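Peptidoglycan glycosyltransferase (Burkholderia ambifaria, PDB 5UY7) belongs to the penicillin-binding proteins, whose sequence joins a dimerisation domain to a transpeptidase domain of the beta-lactamase clan. Local coordinates at residues V228-G233 against R491-V496; M406-I411 against Q418-T423. All blocks are in the same frame, centred on the assembly; numbering follows the deposited sequence.

How the contacts relate
Contact 1 pairs 228-233 with 491-496 at one end of two neighbouring strands of the central sheet, and contact 2 ties together two parts of a loop lying against that end. Their centres are about 12 Å apart, and in sequence both segments of contact 2 fall between those of contact 1. The turn after strand 222-229 joins them: Gly233 O and Thr410 N, 3.2 Å apart, make a probable hydrogen bond, while Met407 packs by CG and CE on the carbonyls of Val230 and Arg231. The sheet's far edge strand, 459-466, carries a KSG sequence resembling an active-site motif of this superfamily; strand 477-485 separates it from contact 1.

Contact 1 of 2, residues V228-G233 against R491-V496; sequences VDVRTG and RIVVAV
Arg491 O takes two donors, the N-H of Val230 and a hydrogen of water 1. Val230 N lies 2.9 Å from Arg491 O on a nearly straight bond (172° at the hydrogen), but it approaches from above the carbonyl plane, 39° out of it. Water 1 accepts from Arg231 N and gives its other hydrogen to Asp229 OD1. That same Asp229 OD1 receives water 2, at 2.7 Å, and water 2 in turn accepts from Arg491 NE at the edge of the guanidinium plane. Asp229 and Arg491 therefore face each other through water: OD1 and NE are 4.6 Å apart, and any attraction between the charges is probably muted. The second carboxylate oxygen, Asp229 OD2, offers its anti lone pair to Thr232 OG1 at 2.6 Å, which helps fix the rotation of the group at the turn.

Further along, Val228 and Val493 form an antiparallel hydrogen-bonded pair, with 2.9 Å from Val228 N to Val493 O. This joins strands 222-229 and 492-499 inside the five-stranded antiparallel sheet, which has helices on both faces: Val228 packs on Thr398 of helix 390-401, Ile492 on Thr523 and Met524 of helix 509-526. A classic beta bulge marks the start of the second strand, where Arg491 and Ile492 both face Ala485. Val230 CG2, set beside its own backbone N (CG1 is anti, chi1 171°), lies against the Arg491 carbonyl, 3.5 Å from Arg491 C, and reaches Val493 CG2 at 4.1 Å.

Contact 2 of 2, residues M406-I411 against Q418-T423; sequences MMPVTI and QQITGT
Met406 is bonded to Thr423 by both its backbone groups. Its N gives a hydrogen to Thr423 O at 2.8 Å, with the donor tilted 25° from that carbonyl plane; in return Thr423 N reaches Met406 O at 2.9 Å, this time in the carbonyl plane and straighter, 164° at the hydrogen. Beside the second bond, Gly422 brings its CA to 3.3 Å from Met406 O; with no side chain there, nothing from Gly422 is pushed against that oxygen. The Met406 side chain packs on Arg395 and Thr398 of helix 390-401.

Met407 starts off away from 418-423, but its chain bends at chi2 and again at chi3 (-76°), and this brings the terminal methyl CE back to 3.7 Å from Ile420 CG2, the two side chains crossing at about a right angle. Pro408 meets Ile420 CG2 as well, through CD at 3.8 Å, its ring set at a slant to the isoleucine. Next to it, Pro408 CG sits 3.3 Å from Thr421 O. From Val409 onward the chain leaves this partner and turns to the sheet, Val409 and Ile411 packing on Val235 of strand 235-241.

The pair Met406-Thr423, where strands 405-406 and 423-424 meet, is an antiparallel bridge of the kind that closes a beta hairpin, here with a long irregular loop between its two short arms in the transpeptidase domain.

Contact 1 of 2, residues V228-G233 against R491-V496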
ATOM      1  N   VAL A 228      10.024  -4.926  -4.709  1.00 13.14           N
ATOM      2  CA  VAL A 228      10.392  -4.053  -5.818  1.00 13.48           C
ATOM      3  C   VAL A 228      11.557  -3.173  -5.385  1.00 16.10           C
ATOM      4  O   VAL A 228      11.522  -2.572  -4.305  1.00 16.15           O
ATOM      5  CB  VAL A 228       9.207  -3.175  -6.263  1.00 14.58           C
ATOM      6  CG1 VAL A 228       9.634  -2.281  -7.428  1.00 17.65           C
ATOM      7  CG2 VAL A 228       8.009  -4.045  -6.667  1.00 16.32           C
ATOM      8  N   ASP A 229      12.569  -3.069  -6.242  1.00 14.31           N
ATOM      9  CA  ASP A 229      13.649  -2.108  -6.029  1.00 15.05           C
ATOM     10  C   ASP A 229      13.157  -0.695  -6.341  1.00 17.24           C
ATOM     11  O   ASP A 229      12.762  -0.403  -7.474  1.00 19.76           O
ATOM     12  CB  ASP A 229      14.846  -2.476  -6.908  1.00 16.18           C
ATOM     13  CG  ASP A 229      16.009  -1.513  -6.748  1.00 24.91           C
ATOM     14  OD1 ASP A 229      16.541  -1.397  -5.632  1.00 27.04           O
ATOM     15  OD2 ASP A 229      16.408  -0.876  -7.741  1.00 31.35           O
ATOM     16  N   VAL A 230      13.202   0.187  -5.337  1.00 16.49           N
ATOM     17  CA  VAL A 230      12.662   1.542  -5.486  1.00 19.20           C
ATOM     18  C   VAL A 230      13.412   2.325  -6.559  1.00 21.26           C
ATOM     19  O   VAL A 230      12.808   3.085  -7.328  1.00 23.88           O
ATOM     20  CB  VAL A 230      12.697   2.266  -4.124  1.00 17.19           C
ATOM     21  CG1 VAL A 230      12.356   3.739  -4.275  1.00 22.19           C
ATOM     22  CG2 VAL A 230      11.727   1.595  -3.171  1.00 19.86           C
ATOM     23  N   ARG A 231      14.735   2.166  -6.626  1.00 18.66           N
ATOM     24  CA  ARG A 231      15.542   3.013  -7.500  1.00 22.72           C
ATOM     25  C   ARG A 231      15.305   2.706  -8.976  1.00 23.69           C
ATOM     26  O   ARG A 231      15.403   3.609  -9.819  1.00 27.90           O
ATOM     27  CB  ARG A 231      17.029   2.853  -7.168  1.00 28.02           C
ATOM     28  CG  ARG A 231      17.956   3.685  -8.054  1.00 45.37           C
ATOM     29  CD  ARG A 231      19.417   3.579  -7.632  1.00 58.92           C
ATOM     30  NE  ARG A 231      19.956   2.236  -7.841  1.00 64.04           N
ATOM     31  CZ  ARG A 231      20.465   1.804  -8.991  1.00 62.87           C
ATOM     32  NH1 ARG A 231      20.502   2.605 -10.049  1.00 61.30           N
ATOM     33  NH2 ARG A 231      20.935   0.567  -9.086  1.00 58.15           N
ATOM     34  N   THR A 232      14.995   1.453  -9.310  1.00 20.25           N
ATOM     35  CA  THR A 232      14.926   1.013 -10.697  1.00 22.47           C
ATOM     36  C   THR A 232      13.560   0.519 -11.127  1.00 21.93           C
ATOM     37  O   THR A 232      13.327   0.403 -12.335  1.00 24.60           O
ATOM     38  CB  THR A 232      15.922  -0.129 -10.959  1.00 21.60           C
ATOM     39  OG1 THR A 232      15.557  -1.271 -10.161  1.00 19.63           O
ATOM     40  CG2 THR A 232      17.352   0.312 -10.633  1.00 26.94           C
ATOM     41  N   GLY A 233      12.674   0.181 -10.191  1.00 19.23           N
ATOM     42  CA  GLY A 233      11.448  -0.509 -10.524  1.00 17.07           C
ATOM     43  C   GLY A 233      11.592  -2.002 -10.755  1.00 18.23           C
ATOM     44  O   GLY A 233      10.587  -2.669 -11.019  1.00 17.42           O
ATOM     45  N   ARG A 491      14.696   1.662   0.052  1.00 14.45           N
ATOM     46  CA  ARG A 491      15.324   0.872  -0.993  1.00 14.72           C
ATOM     47  C   ARG A 491      14.360  -0.093  -1.654  1.00 16.15           C
ATOM     48  O   ARG A 491      14.495  -0.367  -2.857  1.00 17.63           O
ATOM     49  CB  ARG A 491      16.493   0.082  -0.397  1.00 20.13           C
ATOM     50  CG  ARG A 491      17.202  -0.804  -1.392  1.00 28.19           C
ATOM     51  CD  ARG A 491      18.672  -0.881  -1.084  1.00 37.20           C
ATOM     52  NE  ARG A 491      19.334  -1.841  -1.954  1.00 38.42           N
ATOM     53  CZ  ARG A 491      20.596  -2.214  -1.809  1.00 30.69           C
ATOM     54  NH1 ARG A 491      21.319  -1.700  -0.827  1.00 34.02           N
ATOM     55  NH2 ARG A 491      21.128  -3.098  -2.642  1.00 35.90           N
ATOM     56  N   ILE A 492      13.397  -0.624  -0.898  1.00 14.77           N
ATOM     57  CA  ILE A 492      12.469  -1.612  -1.429  1.00 11.87           C
ATOM     58  C   ILE A 492      11.041  -1.249  -1.057  1.00 14.11           C
ATOM     59  O   ILE A 492      10.778  -0.572  -0.057  1.00 14.80           O
ATOM     60  CB  ILE A 492      12.793  -3.038  -0.929  1.00 14.42           C
ATOM     61  CG1 ILE A 492      12.663  -3.113   0.601  1.00 14.86           C
ATOM     62  CG2 ILE A 492      14.184  -3.461  -1.413  1.00 16.62           C
ATOM     63  CD1 ILE A 492      12.943  -4.521   1.163  1.00 15.95           C
ATOM     64  N   VAL A 493      10.116  -1.698  -1.893  1.00 14.31           N
ATOM     65  CA  VAL A 493       8.706  -1.797  -1.551  1.00 14.30           C
ATOM     66  C   VAL A 493       8.398  -3.274  -1.400  1.00 13.04           C
ATOM     67  O   VAL A 493       8.843  -4.082  -2.222  1.00 15.10           O
ATOM     68  CB  VAL A 493       7.819  -1.156  -2.627  1.00 14.47           C
ATOM     69  CG1 VAL A 493       6.381  -1.654  -2.499  1.00 15.14           C
ATOM     70  CG2 VAL A 493       7.880   0.356  -2.497  1.00 15.49           C
ATOM     71  N   VAL A 494       7.685  -3.633  -0.333  1.00 12.87           N
ATOM     72  CA  VAL A 494       7.288  -5.014  -0.080  1.00 14.11           C
ATOM     73  C   VAL A 494       5.774  -5.067   0.003  1.00 11.78           C
ATOM     74  O   VAL A 494       5.166  -4.324   0.779  1.00 14.59           O
ATOM     75  CB  VAL A 494       7.914  -5.563   1.214  1.00 12.32           C
ATOM     76  CG1 VAL A 494       7.387  -6.970   1.509  1.00 13.72           C
ATOM     77  CG2 VAL A 494       9.435  -5.570   1.095  1.00 14.60           C
ATOM     78  N   ALA A 495       5.172  -5.973  -0.764  1.00 12.71           N
ATOM     79  CA  ALA A 495       3.725  -6.132  -0.802  1.00 13.40           C
ATOM     80  C   ALA A 495       3.402  -7.585  -0.512  1.00 15.49           C
ATOM     81  O   ALA A 495       3.966  -8.479  -1.147  1.00 17.03           O
ATOM     82  CB  ALA A 495       3.159  -5.719  -2.170  1.00 16.66           C
ATOM     83  N   VAL A 496       2.506  -7.821   0.448  1.00 14.60           N
ATOM     84  CA  VAL A 496       2.137  -9.180   0.827  1.00 16.45           C
ATOM     85  C   VAL A 496       0.621  -9.296   0.898  1.00 16.60           C
ATOM     86  O   VAL A 496      -0.096  -8.329   1.182  1.00 18.73           O
ATOM     87  CB  VAL A 496       2.769  -9.605   2.173  1.00 19.95           C
ATOM     88  CG1 VAL A 496       4.292  -9.570   2.095  1.00 18.64           C
ATOM     89  CG2 VAL A 496       2.265  -8.724   3.314  1.00 22.43           C
TER
HETATM   90  O   HOH W   1      16.398   1.059  -4.515  1.00 26.98           O
HETATM   91  O   HOH W   2      17.683  -3.166  -3.890  1.00 34.31           O

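Contact 2 of 2, residues M406-I411 against Q418-T423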
ATOM      1  N   MET A 406       6.336   7.515  -9.653  1.00 18.86           N
ATOM      2  CA  MET A 406       6.053   6.089  -9.759  1.00 19.34           C
ATOM      3  C   MET A 406       6.923   5.461 -10.837  1.00 23.53           C
ATOM      4  O   MET A 406       6.972   5.938 -11.975  1.00 22.50           O
ATOM      5  CB  MET A 406       4.582   5.847 -10.071  1.00 19.22           C
ATOM      6  CG  MET A 406       4.240   4.368  -9.951  1.00 21.27           C
ATOM      7  SD  MET A 406       2.510   4.034 -10.236  1.00 25.79           S
ATOM      8  CE  MET A 406       2.374   4.342 -11.975  1.00 25.01           C
ATOM      9  N   MET A 407       7.577   4.370 -10.491  1.00 22.55           N
ATOM     10  CA  MET A 407       8.534   3.713 -11.360  1.00 25.35           C
ATOM     11  C   MET A 407       7.845   2.671 -12.232  1.00 18.27           C
ATOM     12  O   MET A 407       6.890   2.024 -11.797  1.00 22.27           O
ATOM     13  CB  MET A 407       9.615   3.035 -10.522  1.00 29.49           C
ATOM     14  CG  MET A 407      10.392   4.014  -9.663  1.00 26.95           C
ATOM     15  SD  MET A 407      11.316   5.153 -10.720  1.00 36.03           S
ATOM     16  CE  MET A 407      12.653   4.106 -11.259  1.00 43.58           C
ATOM     17  N   PRO A 408       8.294   2.488 -13.473  1.00 21.13           N
ATOM     18  CA  PRO A 408       7.802   1.356 -14.263  1.00 23.73           C
ATOM     19  C   PRO A 408       8.314   0.083 -13.611  1.00 24.22           C
ATOM     20  O   PRO A 408       9.519  -0.075 -13.402  1.00 27.64           O
ATOM     21  CB  PRO A 408       8.424   1.579 -15.648  1.00 25.97           C
ATOM     22  CG  PRO A 408       9.042   2.957 -15.601  1.00 36.45           C
ATOM     23  CD  PRO A 408       9.362   3.220 -14.171  1.00 31.86           C
ATOM     24  N   VAL A 409       7.400  -0.800 -13.252  1.00 22.46           N
ATOM     25  CA  VAL A 409       7.769  -2.030 -12.565  1.00 19.91           C
ATOM     26  C   VAL A 409       7.944  -3.127 -13.604  1.00 23.70           C
ATOM     27  O   VAL A 409       7.031  -3.407 -14.387  1.00 27.58           O
ATOM     28  CB  VAL A 409       6.728  -2.402 -11.502  1.00 22.44           C
ATOM     29  CG1 VAL A 409       7.059  -3.738 -10.897  1.00 26.43           C
ATOM     30  CG2 VAL A 409       6.720  -1.337 -10.412  1.00 22.87           C
ATOM     31  N   THR A 410       9.130  -3.735 -13.615  1.00 22.82           N
ATOM     32  CA  THR A 410       9.583  -4.627 -14.669  1.00 25.02           C
ATOM     33  C   THR A 410      10.207  -5.861 -14.036  1.00 23.83           C
ATOM     34  O   THR A 410      10.803  -5.777 -12.959  1.00 21.73           O
ATOM     35  CB  THR A 410      10.623  -3.925 -15.563  1.00 28.69           C
ATOM     36  OG1 THR A 410      11.166  -4.855 -16.498  1.00 28.58           O
ATOM     37  CG2 THR A 410      11.770  -3.362 -14.713  1.00 27.97           C
ATOM     38  N   ILE A 411      10.083  -7.007 -14.706  1.00 21.46           N
ATOM     39  CA  ILE A 411      10.772  -8.207 -14.245  1.00 21.54           C
ATOM     40  C   ILE A 411      12.096  -8.406 -14.964  1.00 22.89           C
ATOM     41  O   ILE A 411      12.732  -9.448 -14.806  1.00 23.35           O
ATOM     42  CB  ILE A 411       9.897  -9.467 -14.360  1.00 28.46           C
ATOM     43  CG1 ILE A 411       9.614  -9.799 -15.829  1.00 30.93           C
ATOM     44  CG2 ILE A 411       8.617  -9.298 -13.556  1.00 32.47           C
ATOM     45  CD1 ILE A 411       9.355 -11.268 -16.066  1.00 38.56           C
ATOM     46  N   GLN A 418      21.100   3.760 -19.221  1.00 67.69           N
ATOM     47  CA  GLN A 418      19.946   4.388 -19.851  1.00 61.55           C
ATOM     48  C   GLN A 418      18.986   4.936 -18.798  1.00 67.25           C
ATOM     49  O   GLN A 418      18.939   4.470 -17.657  1.00 65.04           O
ATOM     50  CB  GLN A 418      19.217   3.399 -20.763  1.00 56.05           C
ATOM     51  N   GLN A 419      18.204   5.934 -19.208  1.00 70.11           N
ATOM     52  CA  GLN A 419      17.357   6.687 -18.290  1.00 68.13           C
ATOM     53  C   GLN A 419      16.014   5.991 -18.095  1.00 62.53           C
ATOM     54  O   GLN A 419      15.382   5.555 -19.062  1.00 66.06           O
ATOM     55  CB  GLN A 419      17.140   8.110 -18.807  1.00 70.13           C
ATOM     56  N   ILE A 420      15.581   5.906 -16.842  1.00 56.83           N
ATOM     57  CA  ILE A 420      14.288   5.337 -16.482  1.00 56.60           C
ATOM     58  C   ILE A 420      13.300   6.488 -16.353  1.00 57.70           C
ATOM     59  O   ILE A 420      13.416   7.316 -15.444  1.00 62.37           O
ATOM     60  CB  ILE A 420      14.369   4.536 -15.175  1.00 53.51           C
ATOM     61  CG1 ILE A 420      15.495   3.505 -15.239  1.00 58.14           C
ATOM     62  CG2 ILE A 420      13.041   3.852 -14.889  1.00 56.54           C
ATOM     63  CD1 ILE A 420      15.701   2.763 -13.933  1.00 53.37           C
ATOM     64  N   THR A 421      12.325   6.555 -17.254  1.00 53.87           N
ATOM     65  CA  THR A 421      11.283   7.568 -17.162  1.00 53.92           C
ATOM     66  C   THR A 421      10.135   7.013 -16.330  1.00 45.69           C
ATOM     67  O   THR A 421       9.493   6.031 -16.716  1.00 45.33           O
ATOM     68  CB  THR A 421      10.785   8.002 -18.543  1.00 57.86           C
ATOM     69  OG1 THR A 421      10.085   6.923 -19.177  1.00 57.69           O
ATOM     70  CG2 THR A 421      11.954   8.437 -19.419  1.00 59.48           C
ATOM     71  N   GLY A 422       9.895   7.628 -15.175  1.00 34.40           N
ATOM     72  CA  GLY A 422       8.736   7.327 -14.373  1.00 26.55           C
ATOM     73  C   GLY A 422       7.603   8.300 -14.643  1.00 26.06           C
ATOM     74  O   GLY A 422       7.619   9.087 -15.592  1.00 32.89           O
ATOM     75  N   THR A 423       6.602   8.241 -13.776  1.00 20.37           N
ATOM     76  CA  THR A 423       5.441   9.120 -13.846  1.00 20.61           C
ATOM     77  C   THR A 423       5.390   9.928 -12.559  1.00 19.37           C
ATOM     78  O   THR A 423       5.312   9.354 -11.470  1.00 19.52           O
ATOM     79  CB  THR A 423       4.151   8.312 -14.026  1.00 23.16           C
ATOM     80  OG1 THR A 423       4.193   7.636 -15.284  1.00 27.64           O
ATOM     81  CG2 THR A 423       2.932   9.222 -13.975  1.00 25.00           C
TER